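Local coordinates for uncharacterized protein (Parabacteroides distasonis ATCC 8503, PDB 4R03) that is of unknown function but belongs to the DUF3836 family and folds as a single-layer antiparallel beta-sheet built from beta-hairpin repeats, at residues A[15-20]-A[31-36]; A[64-69]-A[77-82]. One frame throughout, in Å; residues are numbered along the deposited sequence. Where two conformers were deposited one is given.

Interaction 1 (A[15-20]-A[31-36]); sequences IISKVV and QVRYEF
Strands 14-24 and 27-38 form one beta hairpin of the single-layer sheet, and here residues 15-20 run antiparallel to 31-36. Lys18 and Tyr34 make a hydrogen-bonded pair, Tyr34 N to Lys18 O at 2.8 Å. Near one end a classic beta bulge sets Gln31 and Val32 against Val20: Val20 O takes Gln31 N at 2.8 Å and, weakly, Val32 N. Beta-branched Val20 and Val32 lie alongside each other, CG2 to CG1 at 3.8 Å, while Val32 CG2 sits over one face of the Tyr34 ring, toward its rim. At the far end Ile15 CG2 comes 3.8 Å from Phe36 CD2.

Ser17, Val19, Arg33 and Glu35 line the opposite face. Arg33, extended from CG to NE, crosses Val19 and lays its guanidinium over Ser17 CB, small enough to lie beneath it (NH2 to CB, 3.8 Å). NE and NH2 both grip Glu35 OE2 side-on, NE at 2.9 Å, and NH1 makes a salt bridge to a phosphate ion, probably from the crystallisation liquor. With an alanine at this position, Glu35 would probably lose the partner gripping OE2, and Ser17 CB the group over it. The paired bonds probably limit the guanidinium's turning, whereas Val20, Val32 and Tyr34 meet mainly through apolar contacts.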
# COMPACT_ATOMS: atom_id res chain seq x y z
N ILE A 15 5.16 -10.23 -4.14
CA ILE A 15 5.61 -9.11 -3.29
C ILE A 15 4.88 -9.09 -1.97
O ILE A 15 3.63 -9.07 -1.94
CB ILE A 15 5.44 -7.76 -4.04
CG1 ILE A 15 6.23 -7.73 -5.31
CG2 ILE A 15 5.78 -6.61 -3.15
CD1 ILE A 15 5.95 -6.48 -6.19
N ILE A 16 5.62 -9.08 -0.88
CA ILE A 16 5.06 -8.99 0.47
C ILE A 16 5.23 -7.62 1.09
O ILE A 16 4.39 -7.19 1.89
CB ILE A 16 5.53 -10.12 1.36
CG1 ILE A 16 7.01 -10.09 1.59
CG2 ILE A 16 4.92 -11.47 0.86
CD1 ILE A 16 7.53 -11.10 2.66
N SER A 17 6.31 -6.92 0.76
CA SER A 17 6.50 -5.56 1.25
C SER A 17 7.35 -4.76 0.29
O SER A 17 8.17 -5.28 -0.46
CB SER A 17 7.17 -5.55 2.60
OG SER A 17 8.50 -6.07 2.58
N LYS A 18 7.16 -3.45 0.33
CA LYS A 18 7.98 -2.53 -0.45
C LYS A 18 8.18 -1.27 0.41
O LYS A 18 7.17 -0.68 0.86
CB LYS A 18 7.31 -2.17 -1.77
CG LYS A 18 8.06 -1.20 -2.65
CD LYS A 18 7.34 -0.96 -4.04
CE LYS A 18 7.17 -2.24 -4.86
NZ LYS A 18 6.81 -2.11 -6.36
N VAL A 19 9.42 -0.86 0.57
CA VAL A 19 9.78 0.40 1.23
C VAL A 19 10.30 1.37 0.21
O VAL A 19 11.18 1.03 -0.61
CB VAL A 19 10.81 0.18 2.35
CG1 VAL A 19 11.23 1.53 2.97
CG2 VAL A 19 10.20 -0.73 3.41
N VAL A 20 9.79 2.61 0.26
CA VAL A 20 10.26 3.69 -0.60
C VAL A 20 11.04 4.67 0.23
O VAL A 20 10.53 5.18 1.26
CB VAL A 20 9.07 4.46 -1.23
CG1 VAL A 20 9.59 5.57 -2.17
CG2 VAL A 20 8.14 3.52 -1.95
N GLN A 31 10.15 7.07 3.31
CA GLN A 31 8.92 7.77 2.96
C GLN A 31 7.68 6.96 3.26
O GLN A 31 6.75 7.45 3.92
CB GLN A 31 8.89 8.16 1.47
CG GLN A 31 7.73 9.01 1.08
CD GLN A 31 7.78 9.32 -0.35
OE1 GLN A 31 7.78 8.41 -1.17
NE2 GLN A 31 7.75 10.58 -0.71
N VAL A 32 7.58 5.73 2.74
CA VAL A 32 6.39 4.93 2.92
C VAL A 32 6.76 3.47 2.84
O VAL A 32 7.72 3.12 2.13
CB VAL A 32 5.27 5.32 1.88
CG1 VAL A 32 5.73 5.19 0.45
CG2 VAL A 32 4.01 4.57 2.10
N ARG A 33 6.04 2.62 3.56
CA ARG A 33 6.15 1.17 3.53
C ARG A 33 4.78 0.58 3.19
O ARG A 33 3.78 0.96 3.74
CB ARG A 33 6.60 0.62 4.88
CG ARG A 33 6.62 -0.90 4.97
CD ARG A 33 7.04 -1.33 6.38
NE ARG A 33 6.93 -2.80 6.47
CZ ARG A 33 7.91 -3.62 6.20
NH1 ARG A 33 9.12 -3.19 5.93
NH2 ARG A 33 7.65 -4.92 6.27
N TYR A 34 4.78 -0.33 2.22
CA TYR A 34 3.57 -1.03 1.79
C TYR A 34 3.71 -2.50 2.17
O TYR A 34 4.78 -3.11 2.01
CB TYR A 34 3.38 -0.93 0.31
CG TYR A 34 3.28 0.46 -0.22
CD1 TYR A 34 2.21 1.25 0.09
CD2 TYR A 34 4.24 0.99 -1.05
CE1 TYR A 34 2.10 2.51 -0.41
CE2 TYR A 34 4.17 2.30 -1.53
CZ TYR A 34 3.04 3.04 -1.26
OH TYR A 34 2.94 4.35 -1.76
N GLU A 35 2.63 -3.10 2.65
CA GLU A 35 2.56 -4.55 2.92
C GLU A 35 1.35 -5.08 2.19
O GLU A 35 0.29 -4.43 2.16
CB GLU A 35 2.46 -4.81 4.39
CG GLU A 35 3.67 -4.37 5.18
CD GLU A 35 3.64 -4.74 6.65
OE1 GLU A 35 2.58 -5.15 7.15
OE2 GLU A 35 4.70 -4.51 7.32
N PHE A 36 1.49 -6.28 1.63
CA PHE A 36 0.46 -6.87 0.75
C PHE A 36 0.05 -8.23 1.26
O PHE A 36 0.87 -9.06 1.68
CB PHE A 36 1.00 -7.02 -0.68
CG PHE A 36 1.48 -5.76 -1.30
CD1 PHE A 36 0.59 -4.91 -1.96
CD2 PHE A 36 2.79 -5.34 -1.16
CE1 PHE A 36 1.04 -3.71 -2.51
CE2 PHE A 36 3.23 -4.16 -1.69
CZ PHE A 36 2.34 -3.33 -2.36

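Interaction 2 (A[64-69]-A[77-82]); sequences QITYQY and KTNYGM
Backbone hydrogen bonds dominate where Gln64 to Gln68 meet Lys77 to Gly81 in the hairpin of strands 58-69 and 75-84. Three hydrogen-bonded pairs, Gln64 with Gly81, Thr66 with Asn79 and Gln68 with Lys77, each exchange two bonds; Thr66 N to Asn79 O and Gln68 N to Lys77 O are both 2.8 Å. Between them the non-hydrogen-bonded pairs add CA-H...O contacts, such as Ile65 CA to Asn79 O at 3.2 Å.

Apolar contact gathers on the face of Ile65, Tyr67, Thr78 and Tyr80. Ile65 CG1 meets the Tyr80 ring at its edge, 3.8 Å from CD2, while its other branch, CG2, lies over one face of the Tyr67 ring, toward its rim, and also touches Thr78 CB. Thr78 suits this place because its two branches divide the work: CG2, anti to the carbonyl carbon, reaches Tyr67 CD2 at 3.5 Å, whereas OG1 turns to a weak bond with Met97 O.

Polar side chains occupy the other face. One water joins Thr66 OG1 and Asn79 OD1, 2.7 Å from each, bridging two side chains that run side by side; a second lies 3.1 Å from Gln68 OE1 and bonds Lys77 O weakly. Asn79 ND2 bonds Asn96 OD1.

Strand 44-53 pairs beyond 64-69, through Ile65 with Lys47 and Tyr67 with Ser45, and strand 94-100 beyond 77-82, so both strands of the hairpin are interior to the sheet.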
# COMPACT_ATOMS: atom_id res chain seq x y z
N GLN A 64 -5.28 1.70 4.53
CA GLN A 64 -5.48 0.31 4.17
C GLN A 64 -6.47 0.28 3.00
O GLN A 64 -7.52 0.95 3.06
CB GLN A 64 -6.06 -0.50 5.30
CG GLN A 64 -6.34 -1.93 4.95
CD GLN A 64 -6.99 -2.68 6.07
OE1 GLN A 64 -8.18 -2.47 6.37
NE2 GLN A 64 -6.24 -3.56 6.69
N ILE A 65 -6.14 -0.45 1.93
CA ILE A 65 -7.09 -0.64 0.83
C ILE A 65 -7.37 -2.14 0.71
O ILE A 65 -6.45 -2.97 0.82
CB ILE A 65 -6.49 -0.12 -0.46
CG1 ILE A 65 -6.03 1.34 -0.34
CG2 ILE A 65 -7.45 -0.36 -1.68
CD1 ILE A 65 -5.40 1.91 -1.54
N THR A 66 -8.65 -2.50 0.51
CA THR A 66 -9.01 -3.87 0.18
C THR A 66 -9.60 -3.93 -1.24
O THR A 66 -10.10 -2.93 -1.75
CB THR A 66 -9.98 -4.51 1.18
OG1 THR A 66 -11.15 -3.70 1.26
CG2 THR A 66 -9.36 -4.64 2.55
N TYR A 67 -9.39 -5.06 -1.87
CA TYR A 67 -9.65 -5.23 -3.35
C TYR A 67 -10.58 -6.41 -3.56
O TYR A 67 -10.37 -7.47 -3.02
CB TYR A 67 -8.38 -5.47 -4.14
CG TYR A 67 -7.35 -4.41 -3.93
CD1 TYR A 67 -6.46 -4.49 -2.83
CD2 TYR A 67 -7.21 -3.35 -4.80
CE1 TYR A 67 -5.53 -3.46 -2.63
CE2 TYR A 67 -6.28 -2.31 -4.59
CZ TYR A 67 -5.44 -2.38 -3.49
OH TYR A 67 -4.52 -1.41 -3.33
N GLN A 68 -11.63 -6.16 -4.36
CA GLN A 68 -12.57 -7.21 -4.81
C GLN A 68 -12.63 -7.27 -6.35
O GLN A 68 -12.56 -6.26 -7.04
CB GLN A 68 -13.93 -6.88 -4.27
CG GLN A 68 -14.03 -6.96 -2.80
CD GLN A 68 -15.46 -6.71 -2.39
OE1 GLN A 68 -16.00 -5.61 -2.60
NE2 GLN A 68 -16.11 -7.74 -1.86
N TYR A 69 -12.67 -8.51 -6.85
CA TYR A 69 -12.51 -8.84 -8.26
C TYR A 69 -13.81 -9.47 -8.81
O TYR A 69 -14.46 -10.23 -8.10
CB TYR A 69 -11.36 -9.84 -8.45
CG TYR A 69 -10.05 -9.22 -7.98
CD1 TYR A 69 -9.28 -8.46 -8.84
CD2 TYR A 69 -9.66 -9.39 -6.65
CE1 TYR A 69 -8.11 -7.85 -8.39
CE2 TYR A 69 -8.46 -8.81 -6.22
CZ TYR A 69 -7.74 -8.03 -7.07
OH TYR A 69 -6.53 -7.40 -6.67
N LYS A 77 -12.81 -3.40 -7.62
CA LYS A 77 -13.51 -2.58 -6.63
C LYS A 77 -12.61 -2.42 -5.40
O LYS A 77 -12.18 -3.43 -4.83
CB LYS A 77 -14.83 -3.21 -6.23
CG LYS A 77 -15.89 -3.06 -7.32
CD LYS A 77 -17.20 -3.72 -6.93
CE LYS A 77 -18.29 -3.45 -7.99
NZ LYS A 77 -19.67 -3.87 -7.56
N THR A 78 -12.30 -1.20 -5.06
CA THR A 78 -11.38 -0.90 -3.94
C THR A 78 -12.08 -0.12 -2.85
O THR A 78 -12.92 0.75 -3.11
CB THR A 78 -10.11 -0.15 -4.37
OG1 THR A 78 -10.39 1.22 -4.67
CG2 THR A 78 -9.48 -0.87 -5.59
N ASN A 79 -11.75 -0.48 -1.60
CA ASN A 79 -12.30 0.17 -0.40
C ASN A 79 -11.11 0.65 0.44
O ASN A 79 -10.24 -0.18 0.82
CB ASN A 79 -13.11 -0.79 0.39
CG ASN A 79 -13.77 -0.14 1.61
OD1 ASN A 79 -13.34 -0.31 2.75
ND2 ASN A 79 -14.84 0.60 1.36
N TYR A 80 -11.05 1.95 0.65
CA TYR A 80 -9.92 2.61 1.29
C TYR A 80 -10.39 3.16 2.62
O TYR A 80 -11.48 3.73 2.72
CB TYR A 80 -9.43 3.75 0.37
CG TYR A 80 -8.56 4.80 0.98
CD1 TYR A 80 -9.09 5.88 1.71
CD2 TYR A 80 -7.18 4.82 0.75
CE1 TYR A 80 -8.26 6.86 2.23
CE2 TYR A 80 -6.38 5.78 1.25
CZ TYR A 80 -6.91 6.80 1.98
OH TYR A 80 -6.12 7.82 2.51
N GLY A 81 -9.52 3.10 3.62
CA GLY A 81 -9.76 3.77 4.90
C GLY A 81 -8.44 4.22 5.51
O GLY A 81 -7.44 3.55 5.29
N MSE A 82 -8.44 5.35 6.21
CA MSE A 82 -7.28 5.88 6.91
C MSE A 82 -7.27 5.38 8.34
O MSE A 82 -8.31 5.22 9.00
CB MSE A 82 -7.23 7.39 6.85
CG MSE A 82 -7.00 7.85 5.51
SE MSE A 82 -6.83 9.75 5.42
CE MSE A 82 -6.04 10.08 7.12
O HOH W 1 -11.44 -2.13 3.43
O HOH W 2 -13.89 -3.33 -2.48

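Both contacts are hairpins of the same seven-stranded sheet, but they hold different strands: interaction 1 joins the second and third, interaction 2 the fifth and sixth, with strand 44-53 between. Their centres lie about 16 Å apart, and they do not touch. Each mixes buried and exposed residues, yet interaction 1 is nearer the chain centre. The C-terminal tail reaches both, Phe108 and Ser109 meeting Phe36 and Lys18, and Ile107 touching Tyr67. The pairing of interaction 1 carries a classic bulge at one end, and one face bears a salt bridge within strand 27-38, whereas 64-69 with 77-82 pairs regularly and links polar side chains through water. Aromatic and aliphatic groups pack in both.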